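PDB 5XFT: dehydroascorbate reductase from Chlamydomonas reinhardtii, which probably catalyses the glutathione-dependent reduction of L-dehydroascorbate to L-ascorbate, as a member of the GST superfamily. Local coordinates for residues Gln142-Phe146 / Gly147-Leu151; Pro160-Tyr163 / His164-Ala168. All coordinates share one frame; numbering follows the deposited sequence.

In the fold
Both contacts are local and lie in the C-terminal GST-type domain. Interaction 1 (142-151) lies in the loop between helix 118-138 and helix 153-173, and is only partly buried. Interaction 2 (160-168) is a buried run of turns within helix 153-173, the helix that this loop leads into. Their centres are about 19 Å apart and their nearest atoms about 7 Å apart, without touching. Reversed chain and glycines shape the first, where two backbone bonds pair Leu145 with Gly148 across a tight turn. Helical bonds beyond a kink at Pro160 shape the second, with buried aromatic side chains reaching out to other helices. Tyr187 of helix 182-193 borders both, meeting Leu145, Phe146 and Leu162.

Interaction 1 (Gln142-Phe146 / Gly147-Leu151); sequences QGPLF and GGQHL
Leu145 and Gly148 form a single antiparallel hydrogen-bonded pair around a type I beta turn, with Phe146 and Gly147 at its corners. Leu145 N gives its hydrogen to Gly148 O at 3.0 Å, in the carbonyl plane and with an N-H...O angle of 157°. The return bond, from Gly148 N to Leu145 O, closes the turn. It is weak at 2.9 Å because it is bent to 129°. A type II' turn from Gly147 to His150 follows, closed by His150 N on Gly147 O. Gly148 has a positive phi, as expected for the second residue of that turn. Asp155 at the start of helix 153-173 takes hydrogen bonds from Phe146 N and Gly147 N, one on each carboxylate oxygen. This ties the loop to the helix it precedes. Gly148 O is also approached by Gly143 CA in a C-H...O contact of 3.3 Å. The Phe146 ring meets Tyr187 edge-to-face and packs on Met132 and Leu136 of helix 118-138. The Gln149 side chain bends at its second torsion (-73°), and NE2 lies 4.0 Å from Pro144 CD. Leu145 carries the apolar packing, beside Ala190 and Leu194. Its CD1 lies over the His150-Leu151 backbone, 3.5 Å from His150 C, and meets Leu151 CD2 at 4.0 Å.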
ATOM      1  N   GLN A 142     -12.630   8.819 -17.066  1.00 55.23           N
ATOM      2  CA  GLN A 142     -12.254   7.416 -17.160  1.00 43.59           C
ATOM      3  C   GLN A 142     -12.677   6.641 -15.917  1.00 42.08           C
ATOM      4  O   GLN A 142     -12.881   5.425 -15.988  1.00 40.03           O
ATOM      5  CB  GLN A 142     -10.749   7.311 -17.388  1.00 39.08           C
ATOM      6  CG  GLN A 142     -10.222   8.335 -18.387  1.00 41.44           C
ATOM      7  CD  GLN A 142      -8.764   8.123 -18.742  1.00 42.05           C
ATOM      8  OE1 GLN A 142      -7.992   7.600 -17.940  1.00 47.70           O
ATOM      9  NE2 GLN A 142      -8.385   8.506 -19.963  1.00 36.73           N
ATOM     10  N   GLY A 143     -12.834   7.325 -14.785  1.00 46.74           N
ATOM     11  CA  GLY A 143     -13.179   6.686 -13.536  1.00 45.76           C
ATOM     12  C   GLY A 143     -12.504   7.346 -12.346  1.00 40.54           C
ATOM     13  O   GLY A 143     -11.609   8.184 -12.495  1.00 36.82           O
ATOM     14  N   PRO A 144     -12.919   6.969 -11.131  1.00 32.65           N
ATOM     15  CA  PRO A 144     -12.396   7.631  -9.923  1.00 26.04           C
ATOM     16  C   PRO A 144     -11.035   7.126  -9.452  1.00 28.30           C
ATOM     17  O   PRO A 144     -10.413   7.781  -8.601  1.00 20.94           O
ATOM     18  CB  PRO A 144     -13.479   7.345  -8.879  1.00 17.85           C
ATOM     19  CG  PRO A 144     -14.081   6.050  -9.318  1.00 27.49           C
ATOM     20  CD  PRO A 144     -13.964   5.977 -10.820  1.00 28.44           C
ATOM     21  N   LEU A 145     -10.553   5.998  -9.968  1.00 24.53           N
ATOM     22  CA  LEU A 145      -9.237   5.483  -9.624  1.00 29.37           C
ATOM     23  C   LEU A 145      -8.223   5.849 -10.700  1.00 32.48           C
ATOM     24  O   LEU A 145      -8.571   6.218 -11.823  1.00 42.56           O
ATOM     25  CB  LEU A 145      -9.275   3.965  -9.448  1.00 30.66           C
ATOM     26  CG  LEU A 145     -10.434   3.389  -8.649  1.00 27.17           C
ATOM     27  CD1 LEU A 145     -10.344   1.887  -8.681  1.00 31.59           C
ATOM     28  CD2 LEU A 145     -10.396   3.906  -7.224  1.00 30.32           C
ATOM     29  N   PHE A 146      -6.944   5.727 -10.344  1.00 26.37           N
ATOM     30  CA  PHE A 146      -5.890   5.928 -11.330  1.00 27.39           C
ATOM     31  C   PHE A 146      -6.016   4.966 -12.501  1.00 28.52           C
ATOM     32  O   PHE A 146      -5.497   5.254 -13.582  1.00 37.68           O
ATOM     33  CB  PHE A 146      -4.513   5.772 -10.681  1.00 25.15           C
ATOM     34  CG  PHE A 146      -4.161   6.879  -9.731  1.00 29.02           C
ATOM     35  CD1 PHE A 146      -4.336   6.717  -8.366  1.00 24.66           C
ATOM     36  CD2 PHE A 146      -3.657   8.084 -10.204  1.00 26.87           C
ATOM     37  CE1 PHE A 146      -4.014   7.730  -7.488  1.00 18.99           C
ATOM     38  CE2 PHE A 146      -3.329   9.104  -9.328  1.00 26.13           C
ATOM     39  CZ  PHE A 146      -3.509   8.927  -7.967  1.00 23.74           C
ATOM     40  N   GLY A 147      -6.677   3.827 -12.303  1.00 33.12           N
ATOM     41  CA  GLY A 147      -6.927   2.889 -13.378  1.00 37.64           C
ATOM     42  C   GLY A 147      -8.368   2.960 -13.826  1.00 44.21           C
ATOM     43  O   GLY A 147      -8.982   1.942 -14.157  1.00 50.48           O
ATOM     44  N   GLY A 148      -8.918   4.171 -13.818  1.00 46.31           N
ATOM     45  CA  GLY A 148     -10.298   4.392 -14.194  1.00 42.59           C
ATOM     46  C   GLY A 148     -11.279   3.726 -13.257  1.00 43.02           C
ATOM     47  O   GLY A 148     -11.513   4.197 -12.141  1.00 44.02           O
ATOM     48  N   GLN A 149     -11.853   2.614 -13.700  1.00 50.60           N
ATOM     49  CA  GLN A 149     -12.880   1.929 -12.931  1.00 52.94           C
ATOM     50  C   GLN A 149     -12.328   0.826 -12.041  1.00 53.17           C
ATOM     51  O   GLN A 149     -13.018   0.404 -11.106  1.00 55.92           O
ATOM     52  CB  GLN A 149     -13.930   1.346 -13.880  1.00 58.05           C
ATOM     53  CG  GLN A 149     -14.877   2.379 -14.469  1.00 59.07           C
ATOM     54  CD  GLN A 149     -15.877   2.879 -13.448  1.00 65.09           C
ATOM     55  OE1 GLN A 149     -16.331   2.122 -12.587  1.00 62.61           O
ATOM     56  NE2 GLN A 149     -16.223   4.160 -13.532  1.00 68.42           N
ATOM     57  N   HIS A 150     -11.106   0.362 -12.296  1.00 48.52           N
ATOM     58  CA  HIS A 150     -10.524  -0.759 -11.577  1.00 49.28           C
ATOM     59  C   HIS A 150      -9.129  -0.396 -11.091  1.00 43.95           C
ATOM     60  O   HIS A 150      -8.543   0.614 -11.494  1.00 43.92           O
ATOM     61  CB  HIS A 150     -10.470  -2.009 -12.460  1.00 54.95           C
ATOM     62  CG  HIS A 150     -11.658  -2.160 -13.354  1.00 62.16           C
ATOM     63  ND1 HIS A 150     -12.869  -2.645 -12.908  1.00 66.89           N
ATOM     64  CD2 HIS A 150     -11.826  -1.877 -14.667  1.00 64.14           C
ATOM     65  CE1 HIS A 150     -13.730  -2.659 -13.910  1.00 68.87           C
ATOM     66  NE2 HIS A 150     -13.122  -2.199 -14.988  1.00 67.26           N
ATOM     67  N   LEU A 151      -8.592  -1.255 -10.227  1.00 40.00           N
ATOM     68  CA  LEU A 151      -7.313  -0.986  -9.588  1.00 34.11           C
ATOM     69  C   LEU A 151      -6.176  -0.970 -10.600  1.00 31.99           C
ATOM     70  O   LEU A 151      -6.138  -1.763 -11.546  1.00 27.42           O
ATOM     71  CB  LEU A 151      -7.025  -2.029  -8.513  1.00 37.90           C
ATOM     72  CG  LEU A 151      -7.799  -1.867  -7.212  1.00 35.47           C
ATOM     73  CD1 LEU A 151      -7.276  -2.849  -6.180  1.00 35.11           C
ATOM     74  CD2 LEU A 151      -7.689  -0.441  -6.717  1.00 30.97           C
TER

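Interaction 2 (Pro160-Tyr163 / His164-Ala168); sequences PKLY and HAVVA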
ATOM      1  N   PRO A 160      -2.476   2.359  -0.412  1.00 23.96           N
ATOM      2  CA  PRO A 160      -2.075   2.074   0.977  1.00 24.11           C
ATOM      3  C   PRO A 160      -1.357   3.234   1.647  1.00 25.49           C
ATOM      4  O   PRO A 160      -1.629   3.529   2.819  1.00 33.86           O
ATOM      5  CB  PRO A 160      -1.164   0.847   0.829  1.00 30.15           C
ATOM      6  CG  PRO A 160      -1.624   0.197  -0.430  1.00 28.27           C
ATOM      7  CD  PRO A 160      -1.959   1.336  -1.341  1.00 21.84           C
ATOM      8  N   LYS A 161      -0.444   3.904   0.934  1.00 20.22           N
ATOM      9  CA  LYS A 161       0.246   5.053   1.518  1.00 20.27           C
ATOM     10  C   LYS A 161      -0.736   6.159   1.893  1.00 26.08           C
ATOM     11  O   LYS A 161      -0.620   6.763   2.964  1.00 31.14           O
ATOM     12  CB  LYS A 161       1.307   5.576   0.556  1.00 13.48           C
ATOM     13  CG  LYS A 161       2.276   4.514   0.093  1.00 22.62           C
ATOM     14  CD  LYS A 161       3.375   5.088  -0.780  1.00 27.86           C
ATOM     15  CE  LYS A 161       4.230   3.977  -1.371  1.00 32.62           C
ATOM     16  NZ  LYS A 161       5.370   4.506  -2.179  1.00 38.89           N
ATOM     17  N   LEU A 162      -1.720   6.426   1.034  1.00 25.48           N
ATOM     18  CA  LEU A 162      -2.716   7.443   1.352  1.00 30.54           C
ATOM     19  C   LEU A 162      -3.572   7.020   2.540  1.00 34.36           C
ATOM     20  O   LEU A 162      -3.927   7.853   3.387  1.00 39.01           O
ATOM     21  CB  LEU A 162      -3.585   7.717   0.124  1.00 30.59           C
ATOM     22  CG  LEU A 162      -4.687   8.765   0.259  1.00 25.21           C
ATOM     23  CD1 LEU A 162      -4.096  10.151   0.418  1.00 24.11           C
ATOM     24  CD2 LEU A 162      -5.608   8.706  -0.946  1.00 30.42           C
ATOM     25  N   TYR A 163      -3.917   5.732   2.608  1.00 27.09           N
ATOM     26  CA  TYR A 163      -4.652   5.191   3.749  1.00 23.86           C
ATOM     27  C   TYR A 163      -3.919   5.483   5.053  1.00 25.72           C
ATOM     28  O   TYR A 163      -4.484   6.066   5.994  1.00 31.08           O
ATOM     29  CB  TYR A 163      -4.826   3.684   3.548  1.00 26.50           C
ATOM     30  CG  TYR A 163      -5.842   2.998   4.437  1.00 27.79           C
ATOM     31  CD1 TYR A 163      -6.857   3.709   5.063  1.00 22.69           C
ATOM     32  CD2 TYR A 163      -5.770   1.630   4.654  1.00 26.75           C
ATOM     33  CE1 TYR A 163      -7.775   3.067   5.866  1.00 27.04           C
ATOM     34  CE2 TYR A 163      -6.678   0.984   5.451  1.00 26.70           C
ATOM     35  CZ  TYR A 163      -7.679   1.701   6.060  1.00 28.79           C
ATOM     36  OH  TYR A 163      -8.583   1.042   6.859  1.00 29.87           O
ATOM     37  N   HIS A 164      -2.642   5.092   5.110  1.00 20.41           N
ATOM     38  CA  HIS A 164      -1.819   5.393   6.274  1.00 23.65           C
ATOM     39  C   HIS A 164      -1.770   6.889   6.551  1.00 29.47           C
ATOM     40  O   HIS A 164      -1.823   7.314   7.711  1.00 26.08           O
ATOM     41  CB  HIS A 164      -0.407   4.849   6.071  1.00 14.44           C
ATOM     42  CG  HIS A 164      -0.280   3.385   6.343  1.00 19.96           C
ATOM     43  ND1 HIS A 164       0.515   2.885   7.352  1.00 24.70           N
ATOM     44  CD2 HIS A 164      -0.844   2.313   5.740  1.00 21.65           C
ATOM     45  CE1 HIS A 164       0.436   1.567   7.359  1.00 24.92           C
ATOM     46  NE2 HIS A 164      -0.383   1.194   6.391  1.00 28.68           N
ATOM     47  N   ALA A 165      -1.678   7.704   5.498  1.00 30.76           N
ATOM     48  CA  ALA A 165      -1.535   9.145   5.687  1.00 27.51           C
ATOM     49  C   ALA A 165      -2.762   9.732   6.373  1.00 28.63           C
ATOM     50  O   ALA A 165      -2.648  10.401   7.407  1.00 33.63           O
ATOM     51  CB  ALA A 165      -1.276   9.834   4.345  1.00 20.99           C
ATOM     52  N   VAL A 166      -3.953   9.479   5.826  1.00 26.66           N
ATOM     53  CA  VAL A 166      -5.142  10.099   6.403  1.00 32.99           C
ATOM     54  C   VAL A 166      -5.419   9.540   7.796  1.00 40.56           C
ATOM     55  O   VAL A 166      -5.677  10.301   8.740  1.00 44.33           O
ATOM     56  CB  VAL A 166      -6.358   9.966   5.459  1.00 33.36           C
ATOM     57  CG1 VAL A 166      -6.057  10.606   4.111  1.00 30.00           C
ATOM     58  CG2 VAL A 166      -6.776   8.519   5.266  1.00 40.08           C
ATOM     59  N   VAL A 167      -5.315   8.217   7.968  1.00 43.30           N
ATOM     60  CA  VAL A 167      -5.646   7.618   9.261  1.00 35.78           C
ATOM     61  C   VAL A 167      -4.663   8.077  10.331  1.00 28.18           C
ATOM     62  O   VAL A 167      -5.051   8.635  11.369  1.00 32.65           O
ATOM     63  CB  VAL A 167      -5.678   6.084   9.154  1.00 39.23           C
ATOM     64  CG1 VAL A 167      -5.764   5.461  10.537  1.00 35.58           C
ATOM     65  CG2 VAL A 167      -6.854   5.641   8.294  1.00 42.49           C
ATOM     66  N   ALA A 168      -3.372   7.858  10.084  1.00 27.09           N
ATOM     67  CA  ALA A 168      -2.362   8.151  11.090  1.00 25.33           C
ATOM     68  C   ALA A 168      -2.281   9.642  11.380  1.00 32.56           C
ATOM     69  O   ALA A 168      -2.154  10.047  12.541  1.00 36.34           O
ATOM     70  CB  ALA A 168      -1.003   7.620  10.638  1.00 18.18           C
TER
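His164 N bonds to Pro160 O at 3.0 Å, the first of four i to i+4 alpha-helical bonds across these turns. The helix is kinked at Pro160, which has no N-H to give to the turn before. His164 CG is anti to the carbonyl carbon (chi1 -80°), which brings CD2 to 3.3 Å from Pro160 O, with that oxygen at the ring edge. The ring's ND1 is hydrogen-bonded to Trp211 NE1. Ala165 N follows on Lys161 O at 2.9 Å, and Ala165 CB rests beside the Lys161 and Leu162 carbonyl oxygens. Val166 N bonds to Leu162 O. Val166 CG1 lies 4.2 Å from Leu162 CD1. Val167 N bonds to Tyr163 O, and the two side chains run side by side. Val167 CG2 is 3.7 Å from Tyr163 CE1. Tyr163 OH is hydrogen-bonded to Asp201, and the Tyr163 ring meets Trp197 edge-to-face. Ala168 N continues the helix on His164 O. Helix 153-173 is central in the all-helical C-terminal domain of the GST fold and enclosed on several sides: Pro160 and His164 pack on helix 22-33 of the thioredoxin-like N-terminal domain, His164 and Ala168 on helix 103-112, Leu162 on helix 182-193, and Tyr163 and Val167 on helix 204-212.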